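Local atomic coordinates of leucine aminopeptidase 2 (Saccharomyces cerevisiae, PDB entry 2XQ0), a protein that cleaves amino-terminal residues from peptides, preferring di- and tripeptides, as a zinc aminopeptidase, and has a low epoxide hydrolase activity in vitro. Residues E409-F421 / F431-K443. Numbering follows the deposited sequence.
Sequences EFDPFIRHYFKKF and FLDTLYEFYPEKK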
loop_
_atom_site.group_PDB
_atom_site.type_symbol
_atom_site.label_atom_id
_atom_site.label_comp_id
_atom_site.label_asym_id
_atom_site.label_seq_id
_atom_site.Cartn_x
_atom_site.Cartn_y
_atom_site.Cartn_z
ATOM N N GLU A 409 13.983 -25.312 2.540
ATOM C CA GLU A 409 13.990 -25.760 1.144
ATOM C C GLU A 409 13.603 -24.646 0.166
ATOM O O GLU A 409 13.994 -24.655 -1.008
ATOM C CB GLU A 409 13.011 -26.926 0.969
ATOM C CG GLU A 409 13.415 -28.192 1.698
ATOM C CD GLU A 409 14.674 -28.814 1.118
ATOM O OE1 GLU A 409 15.635 -29.030 1.885
ATOM O OE2 GLU A 409 14.708 -29.078 -0.106
ATOM N N PHE A 410 12.822 -23.691 0.652
ATOM C CA PHE A 410 12.236 -22.667 -0.205
ATOM C C PHE A 410 13.151 -21.450 -0.303
ATOM O O PHE A 410 13.215 -20.784 -1.333
ATOM C CB PHE A 410 10.864 -22.281 0.364
ATOM C CG PHE A 410 9.985 -21.513 -0.584
ATOM C CD1 PHE A 410 9.715 -21.993 -1.863
ATOM C CD2 PHE A 410 9.393 -20.322 -0.184
ATOM C CE1 PHE A 410 8.890 -21.284 -2.724
ATOM C CE2 PHE A 410 8.578 -19.618 -1.046
ATOM C CZ PHE A 410 8.326 -20.103 -2.318
ATOM N N ASP A 411 13.868 -21.161 0.774
ATOM C CA ASP A 411 14.693 -19.961 0.813
ATOM C C ASP A 411 15.741 -19.887 -0.305
ATOM O O ASP A 411 16.032 -18.794 -0.807
ATOM C CB ASP A 411 15.321 -19.765 2.197
ATOM C CG ASP A 411 14.310 -19.265 3.232
ATOM O OD1 ASP A 411 13.098 -19.256 2.916
ATOM O OD2 ASP A 411 14.722 -18.881 4.355
ATOM N N PRO A 412 16.304 -21.037 -0.711
ATOM C CA PRO A 412 17.221 -21.004 -1.861
ATOM C C PRO A 412 16.526 -20.531 -3.135
ATOM O O PRO A 412 17.119 -19.787 -3.919
ATOM C CB PRO A 412 17.645 -22.463 -2.008
ATOM C CG PRO A 412 17.554 -23.002 -0.618
ATOM C CD PRO A 412 16.350 -22.337 -0.017
ATOM N N PHE A 413 15.285 -20.956 -3.342
ATOM C CA PHE A 413 14.511 -20.454 -4.478
ATOM C C PHE A 413 14.278 -18.937 -4.387
ATOM O O PHE A 413 14.436 -18.209 -5.362
ATOM C CB PHE A 413 13.162 -21.157 -4.603
ATOM C CG PHE A 413 12.250 -20.513 -5.620
ATOM C CD1 PHE A 413 12.502 -20.650 -6.980
ATOM C CD2 PHE A 413 11.164 -19.738 -5.216
ATOM C CE1 PHE A 413 11.677 -20.038 -7.926
ATOM C CE2 PHE A 413 10.336 -19.129 -6.150
ATOM C CZ PHE A 413 10.595 -19.291 -7.518
ATOM N N ILE A 414 13.878 -18.473 -3.211
ATOM C CA ILE A 414 13.628 -17.051 -2.991
ATOM C C ILE A 414 14.845 -16.208 -3.398
ATOM O O ILE A 414 14.726 -15.214 -4.120
ATOM C CB ILE A 414 13.280 -16.811 -1.518
ATOM C CG1 ILE A 414 11.935 -17.465 -1.192
ATOM C CG2 ILE A 414 13.265 -15.333 -1.183
ATOM C CD1 ILE A 414 11.530 -17.273 0.263
ATOM N N ARG A 415 16.021 -16.616 -2.943
ATOM C CA ARG A 415 17.240 -15.913 -3.315
ATOM C C ARG A 415 17.490 -15.980 -4.819
ATOM O O ARG A 415 17.950 -15.011 -5.416
ATOM C CB ARG A 415 18.438 -16.506 -2.580
ATOM C CG ARG A 415 18.538 -16.033 -1.147
ATOM C CD ARG A 415 19.169 -17.088 -0.268
ATOM N NE ARG A 415 18.754 -16.895 1.114
ATOM C CZ ARG A 415 18.890 -17.805 2.065
ATOM N NH1 ARG A 415 18.480 -17.532 3.297
ATOM N NH2 ARG A 415 19.437 -18.980 1.781
ATOM N N HIS A 416 17.209 -17.132 -5.422
ATOM C CA HIS A 416 17.477 -17.320 -6.845
ATOM C C HIS A 416 16.568 -16.402 -7.643
ATOM O O HIS A 416 17.015 -15.685 -8.549
ATOM C CB HIS A 416 17.224 -18.776 -7.240
ATOM C CG HIS A 416 17.419 -19.044 -8.696
ATOM N ND1 HIS A 416 16.371 -19.125 -9.585
ATOM C CD2 HIS A 416 18.545 -19.239 -9.422
ATOM C CE1 HIS A 416 16.840 -19.366 -10.796
ATOM N NE2 HIS A 416 18.155 -19.438 -10.724
ATOM N N TYR A 417 15.287 -16.441 -7.288
ATOM C CA TYR A 417 14.261 -15.612 -7.902
ATOM C C TYR A 417 14.623 -14.130 -7.869
ATOM O O TYR A 417 14.661 -13.490 -8.915
ATOM C CB TYR A 417 12.910 -15.871 -7.217
ATOM C CG TYR A 417 11.771 -14.965 -7.649
ATOM C CD1 TYR A 417 11.132 -15.146 -8.874
ATOM C CD2 TYR A 417 11.314 -13.949 -6.821
ATOM C CE1 TYR A 417 10.078 -14.323 -9.269
ATOM C CE2 TYR A 417 10.266 -13.109 -7.211
ATOM C CZ TYR A 417 9.650 -13.309 -8.444
ATOM O OH TYR A 417 8.598 -12.498 -8.852
ATOM N N PHE A 418 14.895 -13.574 -6.686
ATOM C CA PHE A 418 15.160 -12.135 -6.602
ATOM C C PHE A 418 16.485 -11.746 -7.268
ATOM O O PHE A 418 16.627 -10.630 -7.760
ATOM C CB PHE A 418 15.025 -11.595 -5.161
ATOM C CG PHE A 418 13.603 -11.589 -4.669
ATOM C CD1 PHE A 418 12.723 -10.614 -5.100
ATOM C CD2 PHE A 418 13.131 -12.594 -3.848
ATOM C CE1 PHE A 418 11.400 -10.625 -4.694
ATOM C CE2 PHE A 418 11.816 -12.603 -3.420
ATOM C CZ PHE A 418 10.949 -11.616 -3.844
ATOM N N LYS A 419 17.434 -12.675 -7.325
ATOM C CA LYS A 419 18.667 -12.412 -8.065
ATOM C C LYS A 419 18.443 -12.428 -9.581
ATOM O O LYS A 419 18.954 -11.569 -10.295
ATOM C CB LYS A 419 19.768 -13.411 -7.688
ATOM C CG LYS A 419 20.691 -12.925 -6.574
ATOM C CD LYS A 419 21.376 -11.614 -6.951
ATOM C CE LYS A 419 22.154 -11.023 -5.787
ATOM N NZ LYS A 419 22.799 -9.741 -6.178
ATOM N N LYS A 420 17.690 -13.409 -10.067
ATOM C CA LYS A 420 17.454 -13.561 -11.502
ATOM C C LYS A 420 16.791 -12.319 -12.090
ATOM O O LYS A 420 17.191 -11.808 -13.140
ATOM C CB LYS A 420 16.577 -14.796 -11.763
ATOM C CG LYS A 420 16.220 -15.030 -13.213
ATOM C CD LYS A 420 15.399 -16.307 -13.383
ATOM C CE LYS A 420 15.107 -16.593 -14.854
ATOM N NZ LYS A 420 14.018 -17.600 -15.041
ATOM N N PHE A 421 15.782 -11.818 -11.394
ATOM C CA PHE A 421 14.985 -10.718 -11.915
ATOM C C PHE A 421 15.370 -9.366 -11.346
ATOM O O PHE A 421 14.668 -8.380 -11.565
ATOM C CB PHE A 421 13.489 -11.002 -11.724
ATOM C CG PHE A 421 13.002 -12.161 -12.546
ATOM C CD1 PHE A 421 12.804 -12.018 -13.912
ATOM C CD2 PHE A 421 12.809 -13.404 -11.969
ATOM C CE1 PHE A 421 12.389 -13.086 -14.684
ATOM C CE2 PHE A 421 12.390 -14.487 -12.736
ATOM C CZ PHE A 421 12.179 -14.328 -14.091
ATOM N N PHE A 431 7.592 -16.226 -13.593
ATOM C CA PHE A 431 7.715 -16.702 -12.217
ATOM C C PHE A 431 7.644 -18.230 -12.233
ATOM O O PHE A 431 8.508 -18.899 -11.676
ATOM C CB PHE A 431 6.613 -16.110 -11.328
ATOM C CG PHE A 431 6.399 -16.862 -10.025
ATOM C CD1 PHE A 431 7.312 -16.763 -8.994
ATOM C CD2 PHE A 431 5.274 -17.644 -9.836
ATOM C CE1 PHE A 431 7.119 -17.442 -7.787
ATOM C CE2 PHE A 431 5.069 -18.329 -8.640
ATOM C CZ PHE A 431 6.001 -18.229 -7.613
ATOM N N LEU A 432 6.630 -18.777 -12.899
ATOM C CA LEU A 432 6.438 -20.237 -12.929
ATOM C C LEU A 432 7.579 -20.991 -13.605
ATOM O O LEU A 432 8.016 -22.007 -13.095
ATOM C CB LEU A 432 5.106 -20.615 -13.584
ATOM C CG LEU A 432 3.876 -20.077 -12.840
ATOM C CD1 LEU A 432 2.623 -20.226 -13.681
ATOM C CD2 LEU A 432 3.701 -20.756 -11.498
ATOM N N ASP A 433 8.049 -20.503 -14.755
ATOM C CA ASP A 433 9.229 -21.085 -15.400
ATOM C C ASP A 433 10.400 -21.171 -14.427
ATOM O O ASP A 433 11.116 -22.158 -14.393
ATOM C CB ASP A 433 9.686 -20.233 -16.587
ATOM C CG ASP A 433 8.641 -20.120 -17.664
ATOM O OD1 ASP A 433 7.763 -20.991 -17.726
ATOM O OD2 ASP A 433 8.712 -19.163 -18.460
ATOM N N THR A 434 10.633 -20.099 -13.685
ATOM C CA THR A 434 11.766 -20.050 -12.773
ATOM C C THR A 434 11.606 -21.079 -11.658
ATOM O O THR A 434 12.570 -21.744 -11.249
ATOM C CB THR A 434 11.906 -18.656 -12.154
ATOM O OG1 THR A 434 12.066 -17.689 -13.205
ATOM C CG2 THR A 434 13.114 -18.623 -11.213
ATOM N N LEU A 435 10.381 -21.198 -11.160
ATOM C CA LEU A 435 10.096 -22.146 -10.105
ATOM C C LEU A 435 10.413 -23.535 -10.638
ATOM O O LEU A 435 11.097 -24.319 -9.979
ATOM C CB LEU A 435 8.635 -22.009 -9.643
ATOM C CG LEU A 435 8.114 -22.841 -8.464
ATOM C CD1 LEU A 435 8.791 -22.464 -7.143
ATOM C CD2 LEU A 435 6.616 -22.675 -8.352
ATOM N N TYR A 436 9.948 -23.832 -11.850
ATOM C CA TYR A 436 10.173 -25.157 -12.432
ATOM C C TYR A 436 11.646 -25.430 -12.765
ATOM O O TYR A 436 12.136 -26.522 -12.528
ATOM C CB TYR A 436 9.284 -25.398 -13.656
ATOM C CG TYR A 436 7.918 -25.971 -13.330
ATOM C CD1 TYR A 436 6.886 -25.158 -12.872
ATOM C CD2 TYR A 436 7.661 -27.329 -13.489
ATOM C CE1 TYR A 436 5.635 -25.687 -12.583
ATOM C CE2 TYR A 436 6.420 -27.867 -13.196
ATOM C CZ TYR A 436 5.414 -27.045 -12.744
ATOM O OH TYR A 436 4.179 -27.583 -12.468
ATOM N N GLU A 437 12.357 -24.439 -13.292
ATOM C CA GLU A 437 13.776 -24.637 -13.575
ATOM C C GLU A 437 14.572 -24.891 -12.286
ATOM O O GLU A 437 15.558 -25.634 -12.288
ATOM C CB GLU A 437 14.362 -23.442 -14.331
ATOM C CG GLU A 437 13.708 -23.158 -15.671
ATOM C CD GLU A 437 13.926 -21.723 -16.133
ATOM O OE1 GLU A 437 14.458 -20.908 -15.343
ATOM O OE2 GLU A 437 13.557 -21.409 -17.287
ATOM N N PHE A 438 14.137 -24.282 -11.186
ATOM C CA PHE A 438 14.885 -24.365 -9.937
ATOM C C PHE A 438 14.734 -25.715 -9.221
ATOM O O PHE A 438 15.665 -26.184 -8.563
ATOM C CB PHE A 438 14.519 -23.213 -8.991
ATOM C CG PHE A 438 15.436 -23.099 -7.819
ATOM C CD1 PHE A 438 16.685 -22.516 -7.958
ATOM C CD2 PHE A 438 15.074 -23.606 -6.593
ATOM C CE1 PHE A 438 17.556 -22.422 -6.877
ATOM C CE2 PHE A 438 15.939 -23.521 -5.504
ATOM C CZ PHE A 438 17.181 -22.929 -5.653
ATOM N N TYR A 439 13.568 -26.337 -9.356
ATOM C CA TYR A 439 13.282 -27.587 -8.658
ATOM C C TYR A 439 13.076 -28.788 -9.601
ATOM O O TYR A 439 11.981 -29.364 -9.649
ATOM C CB TYR A 439 12.032 -27.422 -7.788
ATOM C CG TYR A 439 12.175 -26.500 -6.592
ATOM C CD1 TYR A 439 12.869 -26.900 -5.456
ATOM C CD2 TYR A 439 11.580 -25.248 -6.586
ATOM C CE1 TYR A 439 12.988 -26.067 -4.350
ATOM C CE2 TYR A 439 11.683 -24.410 -5.481
ATOM C CZ TYR A 439 12.388 -24.825 -4.368
ATOM O OH TYR A 439 12.497 -23.995 -3.277
ATOM N N PRO A 440 14.124 -29.174 -10.351
ATOM C CA PRO A 440 14.037 -30.327 -11.261
ATOM C C PRO A 440 13.625 -31.595 -10.530
ATOM O O PRO A 440 12.833 -32.378 -11.055
ATOM C CB PRO A 440 15.467 -30.479 -11.780
ATOM C CG PRO A 440 16.094 -29.143 -11.594
ATOM C CD PRO A 440 15.464 -28.565 -10.358
ATOM N N GLU A 441 14.158 -31.796 -9.332
ATOM C CA GLU A 441 13.880 -33.016 -8.587
ATOM C C GLU A 441 12.469 -33.028 -8.019
ATOM O O GLU A 441 11.972 -34.070 -7.607
ATOM C CB GLU A 441 14.910 -33.223 -7.472
ATOM C CG GLU A 441 16.305 -33.580 -7.985
ATOM C CD GLU A 441 17.195 -34.212 -6.921
ATOM O OE1 GLU A 441 16.676 -34.955 -6.058
ATOM O OE2 GLU A 441 18.422 -33.976 -6.959
ATOM N N LYS A 442 11.817 -31.870 -8.005
ATOM C CA LYS A 442 10.499 -31.764 -7.381
ATOM C C LYS A 442 9.380 -31.514 -8.391
ATOM O O LYS A 442 8.332 -30.963 -8.054
ATOM C CB LYS A 442 10.501 -30.682 -6.287
ATOM C CG LYS A 442 11.427 -30.991 -5.117
ATOM C CD LYS A 442 11.157 -30.071 -3.929
ATOM C CE LYS A 442 11.721 -30.645 -2.631
ATOM N NZ LYS A 442 13.194 -30.457 -2.532
ATOM N N LYS A 443 9.603 -31.940 -9.628
ATOM C CA LYS A 443 8.649 -31.689 -10.704
ATOM C C LYS A 443 7.257 -32.266 -10.423
ATOM O O LYS A 443 6.245 -31.673 -10.791
ATOM C CB LYS A 443 9.200 -32.218 -12.028
ATOM C CG LYS A 443 8.174 -32.336 -13.136
ATOM C CD LYS A 443 8.195 -31.127 -14.047
ATOM C CE LYS A 443 7.982 -31.556 -15.497
ATOM N NZ LYS A 443 6.750 -32.371 -15.651
#
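Thr434 OG1 takes a hydrogen bond from Lys420 NZ at 2.7 Å and is also hydrogen-bonded to Gln430 O, one turn back, while the Phe421 ring brings its CE2 edge up to the same oxygen. Lys420 reaches it with a fully extended chain, and NZ also forms a salt bridge with Glu437 OE1, though its hydrogen bond is weak. Two successive helices of the M1 peptidase domain, joined through the short strand 424-426, pack knob-into-hole here, crossing steeply with N-to-C directions 132° apart. Phe413 is the knob, seated among Phe431, Thr434, Leu435 and Phe438. Its CG lies anti to the backbone N (chi1 171°), which carries the Phe413 ring over to the facing helix, where Leu435 CD1 sits over the centre of one face, 3.7 Å from the ring centroid. An edge of that ring points at the face of Phe438, which also receives Phe413 CA. Phe438 slides on past His416, its CD1 lying over the imidazole face. Were Phe438 cut back to an alanine, the Phe413 edge, Pro412 CB and one face of His416 would probably lose the ring they pack on. Deeper in, Phe431 meets Tyr417 edge-to-face, and Tyr417 stacks on Trp326 of helix 321-339, which also carries the zinc ligand Glu324. At the other end Lys442 NZ bridges to Glu409 OE2, and Tyr439 OH donates to Glu409 O at 2.8 Å, tilted 32° from the carbonyl plane.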